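Local coordinates for cell division protein FtsZ 1 (Methanocaldococcus jannaschii, PDB 2VAP) that binds GTP and probably hydrolyses it, polymerising in a GTP-dependent manner into the ring that marks the future site of cell division, at residues 48-53 with 77-82; 41-46 with 67-72; 57-62 with 218-223. All coordinates share one frame; numbering follows the deposited sequence.

Interaction 1. Residues 48-53 with 77-82; sequences AGNNTI and IRTKAD. With GDP (guanosine-5'-diphosphate), chain B.
Asn-50 and Thr-79 bring the first part of helix 46-59 against the loop entering strand 83-86, their CA atoms 6.1 Å apart, and a second approach pairs Ile-53 with Ala-81. Thr-79 meets the helix with both branches. Its OG1 lies 3.4 Å from CB of Asn-50, while CG2, anti to the backbone N (chi1 of OG1 -57°), reaches to 3.4 Å from the carbonyl O of Asn-50; the two side chains cross at about a right angle. One turn on, Ile-53 uses the CG2 branch alone for the loop, touching Ala-81 CB at 3.7 Å and the carbonyl O of Lys-80 at 3.4 Å, while the CG1 branch leads away toward Val-42 of strand 40-45. Thr-79 OG1 is bonded to Gln-75 O, and Thr-54 OG1, on the same helix as Asn-50, bonds both Asn-50 O and Lys-80 N. At the far end of 48-53, Ala-48 N gives a nearly straight 2.8 Å hydrogen bond to O1A of GDP. Across the gap, then, carbon atoms meet both methyls and oxygens, Thr-54 supplies the clear polar link between helix and loop, and Lys-80 O, covered by the Ile-53 methyl, is left without a polar partner.

Interaction 2. Residues 41-46 with 67-72; sequences TVVGCG and VAINTD. With GDP (guanosine-5'-diphosphate), chain B.
Val-43, Gly-44 and Cys-45 pair with Val-67, Ala-68 and Ile-69 as neighbouring parallel strands, the two strands of a beta-alpha-beta unit whose crossover is helix 46-59, in the Rossmann-like GTPase domain shared by FtsZ and tubulin. Four backbone hydrogen bonds form the ladder, and they alternate in direction. Val-67 N gives to Val-42 O and Gly-44 N to Val-67 O, both at 2.8 Å; Ile-69 N then gives to Gly-44 O at 2.9 Å, the straightest of the four at 175°. The last, Gly-46 N to Ile-69 O, is longer at 3.1 Å and more bent, where the chain leaves the strand for the glycine-rich turn at the diphosphate. Three CA-H...O contacts fill in between these bonds, among them Val-43 CA to Val-67 O. On its other edge strand 40-45 is bonded through Thr-41 and Val-43 to strand 124-130, and Thr-41 OG1 bonds to Ser-122.

Val-43, Cys-45, Val-67 and Ile-69 share one face. There Cys-45 SG rests on Ile-69 CD1, 3.7 Å away; the Ile-69 CG1 branch lies between its backbone N and carbonyl carbon (chi1 74°), which lays CG1 and CD1 alongside the sulfur. Helix 135-149 covers this pair through Ser-139. Gly-46, at positive phi, passes close to the diphosphate, its CA 3.6 Å from O2B of GDP. Thr-71 OG1 bonds to Thr-135 OG1 beside the nucleotide, and Asp-72 is the N-cap of the next helix, its OD1 accepting from Gln-75 N. At the end of the strand, Asn-70 OD1 closes an Asx turn, accepting from Asp-72 N and, weakly, from Thr-71 N. Asp-72 N sits above the plane of the Asn-70 amide, 58° out of it and 2.9 Å from OD1.

Interaction 3. Residues 57-62 with 218-223; sequences KMEGIE and AVKGLV
Ile-61 reaches across to Lys-220 and Val-223 of helix 204-227 just after Gly-60, at positive phi, has turned the chain out of helix 46-59. Its CG1 is anti to the backbone N (chi1 -177°), and with chi2 also extended the branch projects as a straight arm whose CD1 lies 3.9 Å from Val-223 CB and 4.1 Å from Lys-220 CA. Val-223 meets that arm at about a right angle, and its CG1 branch also touches the carbonyl O of Glu-62 at 3.7 Å, an oxygen hydrogen-bonded to Thr-227 OG1.

Lys-220 reaches back from helix 204-227 toward the end of helix 46-59. Every torsion from chi1 to chi4 is near 180°, so its full length extends past Ile-61 and Gly-60. Its NZ stands 3.4 Å from Glu-59 OE2, a salt bridge with only a weak hydrogen bond. Glu-59, though poorly ordered, has CG beside its backbone N and the chain extended beyond; Lys-220 NZ also comes to 3.7 Å from Glu-59 CB, so the lysine end lies along the glutamate. Glu-59 OE1 is paired with Arg-55, and the carboxylate is thus shared between two cations.

Around this surface-facing junction, Leu-56 touches Ile-61 and Lys-220, Thr-66 of strand 64-70 lies against Ile-61, and Phe-126 of strand 124-130 against Val-223, so helix 204-227 packs beside helix 46-59 on the same sheet.

How the interactions relate
From the N terminus, strand 40-45 comes first, then helix 46-59, strand 64-70 and the loop before strand 83-86. Interaction 2 closes the short loop from 41-46 to 67-72, with the helix as crossover; interaction 1 starts inside that loop and ends beyond it, so the two cross. Interaction 3 also starts inside both of these and runs on to 218-223, crossing each in turn. Helix 46-59 serves interactions 1 and 3, one near its start and the other at its end. They meet where Lys-57 forms a salt bridge with Asp-82, and Val-42 of interaction 2 packs on Val-219 and Val-223. The set thus joins the sheet, its crossover helix, the loop 77-82 and helix 204-227.

Interaction 1. Residues 48-53 with 77-82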
loop_
_atom_site.group_PDB
_atom_site.type_symbol
_atom_site.label_atom_id
_atom_site.label_comp_id
_atom_site.label_asym_id
_atom_site.label_seq_id
_atom_site.Cartn_x
_atom_site.Cartn_y
_atom_site.Cartn_z
ATOM N N ALA A 48 -9.575 1.504 10.567
ATOM C CA ALA A 48 -8.321 2.073 10.064
ATOM C C ALA A 48 -8.299 2.182 8.541
ATOM O O ALA A 48 -7.843 3.187 7.992
ATOM C CB ALA A 48 -7.133 1.263 10.563
ATOM N N GLY A 49 -8.798 1.147 7.866
ATOM C CA GLY A 49 -8.902 1.135 6.408
ATOM C C GLY A 49 -9.796 2.238 5.867
ATOM O O GLY A 49 -9.466 2.875 4.865
ATOM N N ASN A 50 -10.929 2.459 6.532
ATOM C CA ASN A 50 -11.846 3.539 6.172
ATOM C C ASN A 50 -11.206 4.914 6.350
ATOM O O ASN A 50 -11.365 5.792 5.502
ATOM C CB ASN A 50 -13.140 3.452 6.987
ATOM C CG ASN A 50 -14.073 2.351 6.504
ATOM O OD1 ASN A 50 -13.699 1.496 5.695
ATOM N ND2 ASN A 50 -15.298 2.367 7.007
ATOM N N ASN A 51 -10.479 5.081 7.455
ATOM C CA ASN A 51 -9.738 6.310 7.732
ATOM C C ASN A 51 -8.710 6.604 6.641
ATOM O O ASN A 51 -8.544 7.754 6.227
ATOM C CB ASN A 51 -9.057 6.227 9.103
ATOM C CG ASN A 51 -8.504 7.564 9.568
ATOM O OD1 ASN A 51 -9.207 8.576 9.578
ATOM N ND2 ASN A 51 -7.239 7.569 9.967
ATOM N N THR A 52 -8.036 5.552 6.176
ATOM C CA THR A 52 -7.081 5.652 5.072
ATOM C C THR A 52 -7.776 6.122 3.790
ATOM O O THR A 52 -7.288 7.031 3.115
ATOM C CB THR A 52 -6.340 4.308 4.837
ATOM O OG1 THR A 52 -5.654 3.921 6.034
ATOM C CG2 THR A 52 -5.326 4.424 3.704
ATOM N N ILE A 53 -8.919 5.511 3.475
ATOM C CA ILE A 53 -9.703 5.876 2.290
ATOM C C ILE A 53 -10.149 7.344 2.318
ATOM O O ILE A 53 -10.027 8.049 1.314
ATOM C CB ILE A 53 -10.928 4.931 2.093
ATOM C CG1 ILE A 53 -10.475 3.509 1.731
ATOM C CG2 ILE A 53 -11.898 5.482 1.043
ATOM C CD1 ILE A 53 -9.809 3.354 0.360
ATOM N N ILE A 77 -20.374 5.674 7.418
ATOM C CA ILE A 77 -21.107 6.849 6.932
ATOM C C ILE A 77 -20.302 8.159 7.000
ATOM O O ILE A 77 -20.484 9.042 6.158
ATOM C CB ILE A 77 -22.527 6.953 7.577
ATOM C CG1 ILE A 77 -23.596 6.460 6.592
ATOM C CG2 ILE A 77 -22.860 8.379 8.000
ATOM C CD1 ILE A 77 -23.474 4.994 6.184
ATOM N N ARG A 78 -19.402 8.269 7.976
ATOM C CA ARG A 78 -18.536 9.450 8.077
ATOM C C ARG A 78 -17.280 9.354 7.197
ATOM O O ARG A 78 -16.509 10.312 7.096
ATOM C CB ARG A 78 -18.175 9.770 9.536
ATOM C CG ARG A 78 -17.599 8.618 10.343
ATOM C CD ARG A 78 -17.179 9.094 11.726
ATOM N NE ARG A 78 -17.167 8.008 12.706
ATOM C CZ ARG A 78 -18.141 7.770 13.582
ATOM N NH1 ARG A 78 -19.223 8.541 13.616
ATOM N NH2 ARG A 78 -18.032 6.757 14.430
ATOM N N THR A 79 -17.096 8.201 6.558
ATOM C CA THR A 79 -15.999 7.986 5.616
ATOM C C THR A 79 -16.296 8.678 4.284
ATOM O O THR A 79 -17.446 8.730 3.847
ATOM C CB THR A 79 -15.761 6.470 5.385
ATOM O OG1 THR A 79 -15.495 5.832 6.639
ATOM C CG2 THR A 79 -14.591 6.219 4.440
ATOM N N LYS A 80 -15.255 9.223 3.656
ATOM C CA LYS A 80 -15.369 9.787 2.312
ATOM C C LYS A 80 -14.776 8.816 1.294
ATOM O O LYS A 80 -13.609 8.431 1.400
ATOM C CB LYS A 80 -14.677 11.153 2.227
ATOM C CG LYS A 80 -15.491 12.321 2.786
ATOM C CD LYS A 80 -15.310 12.487 4.294
ATOM C CE LYS A 80 -16.151 13.634 4.840
ATOM N NZ LYS A 80 -17.612 13.331 4.824
ATOM N N ALA A 81 -15.593 8.418 0.320
ATOM C CA ALA A 81 -15.199 7.431 -0.690
ATOM C C ALA A 81 -16.042 7.555 -1.957
ATOM O O ALA A 81 -17.145 8.102 -1.925
ATOM C CB ALA A 81 -15.316 6.018 -0.121
ATOM N N ASP A 82 -15.517 7.039 -3.069
ATOM C CA ASP A 82 -16.286 6.937 -4.310
ATOM C C ASP A 82 -17.445 5.955 -4.146
ATOM O O ASP A 82 -18.536 6.176 -4.674
ATOM C CB ASP A 82 -15.396 6.491 -5.476
ATOM C CG ASP A 82 -14.387 7.549 -5.887
ATOM O OD1 ASP A 82 -14.761 8.738 -5.984
ATOM O OD2 ASP A 82 -13.218 7.185 -6.130
HETATM P PB GDP B . -11.571 -3.120 12.746
HETATM O O1B GDP B . -12.344 -4.176 13.500
HETATM O O2B GDP B . -12.498 -1.984 12.379
HETATM O O3B GDP B . -10.986 -3.731 11.496
HETATM O O3A GDP B . -10.394 -2.596 13.710
HETATM P PA GDP B . -9.605 -1.208 13.496
HETATM O O1A GDP B . -9.435 -0.871 12.035
HETATM O O2A GDP B . -10.269 -0.080 14.251
HETATM O "O5'" GDP B . -8.178 -1.530 14.160
HETATM C "C5'" GDP B . -7.395 -2.619 13.681
HETATM C "C4'" GDP B . -5.921 -2.280 13.829
HETATM O "O4'" GDP B . -5.622 -1.075 13.119
HETATM C "C3'" GDP B . -5.549 -2.025 15.281
HETATM O "O3'" GDP B . -5.062 -3.214 15.913
HETATM C "C2'" GDP B . -4.504 -0.929 15.209
HETATM O "O2'" GDP B . -3.193 -1.491 15.126
HETATM C "C1'" GDP B . -4.800 -0.208 13.905
HETATM N N9 GDP B . -5.500 1.087 14.128
HETATM C C8 GDP B . -6.497 1.353 14.999
HETATM N N7 GDP B . -6.892 2.652 14.915
HETATM C C5 GDP B . -6.137 3.240 13.967
HETATM C C6 GDP B . -6.021 4.592 13.364
HETATM O O6 GDP B . -6.756 5.530 13.742
HETATM N N1 GDP B . -5.102 4.778 12.400
HETATM C C2 GDP B . -4.295 3.786 11.969
HETATM N N2 GDP B . -3.391 4.044 10.993
HETATM N N3 GDP B . -4.348 2.529 12.477
HETATM C C4 GDP B . -5.228 2.203 13.455
#

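Interaction 2. Residues 41-46 with 67-72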
loop_
_atom_site.group_PDB
_atom_site.type_symbol
_atom_site.label_atom_id
_atom_site.label_comp_id
_atom_site.label_asym_id
_atom_site.label_seq_id
_atom_site.Cartn_x
_atom_site.Cartn_y
_atom_site.Cartn_z
ATOM N N THR A 41 -8.335 0.240 -8.333
ATOM C CA THR A 41 -9.270 0.437 -7.232
ATOM C C THR A 41 -8.565 0.186 -5.899
ATOM O O THR A 41 -7.833 -0.793 -5.750
ATOM C CB THR A 41 -10.509 -0.479 -7.374
ATOM O OG1 THR A 41 -11.125 -0.254 -8.649
ATOM C CG2 THR A 41 -11.529 -0.199 -6.276
ATOM N N VAL A 42 -8.777 1.090 -4.944
ATOM C CA VAL A 42 -8.249 0.931 -3.591
ATOM C C VAL A 42 -9.407 0.617 -2.644
ATOM O O VAL A 42 -10.371 1.382 -2.558
ATOM C CB VAL A 42 -7.492 2.199 -3.110
ATOM C CG1 VAL A 42 -6.884 1.977 -1.729
ATOM C CG2 VAL A 42 -6.409 2.595 -4.108
ATOM N N VAL A 43 -9.305 -0.513 -1.948
ATOM C CA VAL A 43 -10.341 -0.951 -1.012
ATOM C C VAL A 43 -9.828 -0.890 0.426
ATOM O O VAL A 43 -8.864 -1.572 0.781
ATOM C CB VAL A 43 -10.849 -2.385 -1.332
ATOM C CG1 VAL A 43 -12.002 -2.769 -0.408
ATOM C CG2 VAL A 43 -11.284 -2.491 -2.787
ATOM N N GLY A 44 -10.478 -0.064 1.244
ATOM C CA GLY A 44 -10.132 0.070 2.656
ATOM C C GLY A 44 -11.138 -0.637 3.542
ATOM O O GLY A 44 -12.339 -0.364 3.466
ATOM N N CYS A 45 -10.643 -1.536 4.388
ATOM C CA CYS A 45 -11.499 -2.404 5.196
ATOM C C CYS A 45 -11.394 -2.088 6.686
ATOM O O CYS A 45 -10.294 -2.007 7.235
ATOM C CB CYS A 45 -11.136 -3.871 4.952
ATOM S SG CYS A 45 -11.001 -4.342 3.211
ATOM N N GLY A 46 -12.544 -1.915 7.334
ATOM C CA GLY A 46 -12.588 -1.661 8.774
ATOM C C GLY A 46 -12.296 -0.219 9.144
ATOM O O GLY A 46 -12.183 0.641 8.272
ATOM N N VAL A 67 -12.862 2.626 -2.558
ATOM C CA VAL A 67 -13.968 1.855 -1.997
ATOM C C VAL A 67 -13.731 1.632 -0.503
ATOM O O VAL A 67 -12.665 1.169 -0.098
ATOM C CB VAL A 67 -14.153 0.493 -2.725
ATOM C CG1 VAL A 67 -15.265 -0.332 -2.078
ATOM C CG2 VAL A 67 -14.452 0.707 -4.205
ATOM N N ALA A 68 -14.725 1.984 0.308
ATOM C CA ALA A 68 -14.667 1.748 1.746
ATOM C C ALA A 68 -15.683 0.686 2.137
ATOM O O ALA A 68 -16.860 0.781 1.781
ATOM C CB ALA A 68 -14.922 3.037 2.510
ATOM N N ILE A 69 -15.221 -0.335 2.853
ATOM C CA ILE A 69 -16.114 -1.372 3.368
ATOM C C ILE A 69 -15.989 -1.497 4.885
ATOM O O ILE A 69 -14.899 -1.346 5.447
ATOM C CB ILE A 69 -15.922 -2.755 2.668
ATOM C CG1 ILE A 69 -14.630 -3.446 3.118
ATOM C CG2 ILE A 69 -15.988 -2.611 1.138
ATOM C CD1 ILE A 69 -14.623 -4.950 2.880
ATOM N N ASN A 70 -17.116 -1.758 5.542
ATOM C CA ASN A 70 -17.147 -1.885 6.995
ATOM C C ASN A 70 -18.401 -2.605 7.462
ATOM O O ASN A 70 -19.429 -2.587 6.781
ATOM C CB ASN A 70 -17.073 -0.504 7.658
ATOM C CG ASN A 70 -16.377 -0.531 9.014
ATOM O OD1 ASN A 70 -16.489 -1.493 9.776
ATOM N ND2 ASN A 70 -15.655 0.538 9.320
ATOM N N THR A 71 -18.297 -3.247 8.622
ATOM C CA THR A 71 -19.449 -3.822 9.310
ATOM C C THR A 71 -20.098 -2.757 10.188
ATOM O O THR A 71 -21.275 -2.861 10.533
ATOM C CB THR A 71 -19.037 -4.995 10.219
ATOM O OG1 THR A 71 -17.964 -4.581 11.073
ATOM C CG2 THR A 71 -18.586 -6.187 9.396
ATOM N N ASP A 72 -19.316 -1.738 10.542
ATOM C CA ASP A 72 -19.763 -0.654 11.415
ATOM C C ASP A 72 -20.322 0.503 10.587
ATOM O O ASP A 72 -19.581 1.186 9.874
ATOM C CB ASP A 72 -18.596 -0.186 12.299
ATOM C CG ASP A 72 -19.023 0.797 13.382
ATOM O OD1 ASP A 72 -19.842 1.696 13.101
ATOM O OD2 ASP A 72 -18.518 0.681 14.518
HETATM P PB GDP B . -11.571 -3.120 12.746
HETATM O O1B GDP B . -12.344 -4.176 13.500
HETATM O O2B GDP B . -12.498 -1.984 12.379
HETATM O O3B GDP B . -10.986 -3.731 11.496
HETATM O O3A GDP B . -10.394 -2.596 13.710
HETATM P PA GDP B . -9.605 -1.208 13.496
HETATM O O1A GDP B . -9.435 -0.871 12.035
HETATM O O2A GDP B . -10.269 -0.080 14.251
HETATM O "O5'" GDP B . -8.178 -1.530 14.160
HETATM C "C5'" GDP B . -7.395 -2.619 13.681
HETATM C "C4'" GDP B . -5.921 -2.280 13.829
HETATM O "O4'" GDP B . -5.622 -1.075 13.119
HETATM C "C3'" GDP B . -5.549 -2.025 15.281
HETATM O "O3'" GDP B . -5.062 -3.214 15.913
HETATM C "C2'" GDP B . -4.504 -0.929 15.209
HETATM O "O2'" GDP B . -3.193 -1.491 15.126
HETATM C "C1'" GDP B . -4.800 -0.208 13.905
HETATM N N9 GDP B . -5.500 1.087 14.128
HETATM C C8 GDP B . -6.497 1.353 14.999
HETATM N N7 GDP B . -6.892 2.652 14.915
HETATM C C5 GDP B . -6.137 3.240 13.967
HETATM C C6 GDP B . -6.021 4.592 13.364
HETATM O O6 GDP B . -6.756 5.530 13.742
HETATM N N1 GDP B . -5.102 4.778 12.400
HETATM C C2 GDP B . -4.295 3.786 11.969
HETATM N N2 GDP B . -3.391 4.044 10.993
HETATM N N3 GDP B . -4.348 2.529 12.477
HETATM C C4 GDP B . -5.228 2.203 13.455
#

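Interaction 3. Residues 57-62 with 218-223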
loop_
_atom_site.group_PDB
_atom_site.type_symbol
_atom_site.label_atom_id
_atom_site.label_comp_id
_atom_site.label_asym_id
_atom_site.label_seq_id
_atom_site.Cartn_x
_atom_site.Cartn_y
_atom_site.Cartn_z
ATOM N N LYS A 57 -9.199 10.186 -0.392
ATOM C CA LYS A 57 -10.277 10.857 -1.119
ATOM C C LYS A 57 -10.211 12.380 -0.967
ATOM O O LYS A 57 -10.439 13.112 -1.933
ATOM C CB LYS A 57 -11.643 10.315 -0.668
ATOM C CG LYS A 57 -12.866 10.957 -1.331
ATOM C CD LYS A 57 -12.985 10.597 -2.808
ATOM C CE LYS A 57 -14.147 11.334 -3.456
ATOM N NZ LYS A 57 -14.151 11.178 -4.936
ATOM N N MET A 58 -9.893 12.845 0.242
ATOM C CA MET A 58 -9.794 14.281 0.530
ATOM C C MET A 58 -8.577 14.930 -0.130
ATOM O O MET A 58 -8.689 16.008 -0.719
ATOM C CB MET A 58 -9.766 14.540 2.041
ATOM C CG MET A 58 -11.102 14.334 2.746
ATOM S SD MET A 58 -11.156 15.057 4.401
ATOM C CE MET A 58 -9.902 14.103 5.258
ATOM N N GLU A 59 -7.423 14.271 -0.026
ATOM C CA GLU A 59 -6.180 14.759 -0.630
ATOM C C GLU A 59 -6.207 14.648 -2.153
ATOM O O GLU A 59 -5.516 15.395 -2.850
ATOM C CB GLU A 59 -4.971 14.008 -0.066
ATOM C CG GLU A 59 -4.629 14.359 1.380
ATOM C CD GLU A 59 -3.501 13.513 1.949
ATOM O OE1 GLU A 59 -3.553 13.193 3.156
ATOM O OE2 GLU A 59 -2.562 13.166 1.199
ATOM N N GLY A 60 -7.005 13.709 -2.657
ATOM C CA GLY A 60 -7.191 13.532 -4.092
ATOM C C GLY A 60 -6.184 12.586 -4.711
ATOM O O GLY A 60 -5.288 13.016 -5.443
ATOM N N ILE A 61 -6.330 11.296 -4.411
ATOM C CA ILE A 61 -5.506 10.253 -5.029
ATOM C C ILE A 61 -5.823 10.166 -6.525
ATOM O O ILE A 61 -6.988 10.087 -6.922
ATOM C CB ILE A 61 -5.663 8.872 -4.315
ATOM C CG1 ILE A 61 -4.731 7.824 -4.940
ATOM C CG2 ILE A 61 -7.129 8.406 -4.301
ATOM C CD1 ILE A 61 -4.495 6.592 -4.075
ATOM N N GLU A 62 -4.778 10.199 -7.347
ATOM C CA GLU A 62 -4.950 10.292 -8.793
ATOM C C GLU A 62 -5.151 8.935 -9.462
ATOM O O GLU A 62 -4.470 7.962 -9.134
ATOM C CB GLU A 62 -3.774 11.038 -9.430
ATOM C CG GLU A 62 -3.635 12.486 -8.959
ATOM C CD GLU A 62 -2.691 13.306 -9.820
ATOM O OE1 GLU A 62 -2.804 13.242 -11.061
ATOM O OE2 GLU A 62 -1.843 14.025 -9.251
ATOM N N ALA A 218 2.443 5.116 1.595
ATOM C CA ALA A 218 2.655 3.813 0.966
ATOM C C ALA A 218 1.645 3.538 -0.149
ATOM O O ALA A 218 2.034 3.185 -1.263
ATOM C CB ALA A 218 2.619 2.700 2.011
ATOM N N VAL A 219 0.358 3.701 0.157
ATOM C CA VAL A 219 -0.713 3.436 -0.811
ATOM C C VAL A 219 -0.716 4.472 -1.943
ATOM O O VAL A 219 -0.678 4.105 -3.118
ATOM C CB VAL A 219 -2.110 3.351 -0.130
ATOM C CG1 VAL A 219 -3.215 3.177 -1.166
ATOM C CG2 VAL A 219 -2.152 2.200 0.870
ATOM N N LYS A 220 -0.751 5.755 -1.581
ATOM C CA LYS A 220 -0.729 6.841 -2.566
ATOM C C LYS A 220 0.549 6.806 -3.407
ATOM O O LYS A 220 0.503 7.018 -4.618
ATOM C CB LYS A 220 -0.887 8.201 -1.878
ATOM C CG LYS A 220 -1.225 9.354 -2.812
ATOM C CD LYS A 220 -1.499 10.625 -2.026
ATOM C CE LYS A 220 -1.816 11.791 -2.948
ATOM N NZ LYS A 220 -2.090 13.041 -2.187
ATOM N N GLY A 221 1.677 6.523 -2.759
ATOM C CA GLY A 221 2.971 6.429 -3.435
ATOM C C GLY A 221 3.052 5.315 -4.464
ATOM O O GLY A 221 3.627 5.499 -5.538
ATOM N N LEU A 222 2.478 4.159 -4.141
ATOM C CA LEU A 222 2.457 3.029 -5.070
ATOM C C LEU A 222 1.493 3.252 -6.234
ATOM O O LEU A 222 1.833 2.969 -7.385
ATOM C CB LEU A 222 2.129 1.718 -4.345
ATOM C CG LEU A 222 3.290 1.007 -3.643
ATOM C CD1 LEU A 222 2.764 -0.023 -2.656
ATOM C CD2 LEU A 222 4.233 0.355 -4.650
ATOM N N VAL A 223 0.299 3.759 -5.928
ATOM C CA VAL A 223 -0.711 4.053 -6.946
ATOM C C VAL A 223 -0.208 5.114 -7.927
ATOM O O VAL A 223 -0.245 4.912 -9.143
ATOM C CB VAL A 223 -2.056 4.517 -6.314
ATOM C CG1 VAL A 223 -3.008 5.062 -7.379
ATOM C CG2 VAL A 223 -2.716 3.378 -5.557
#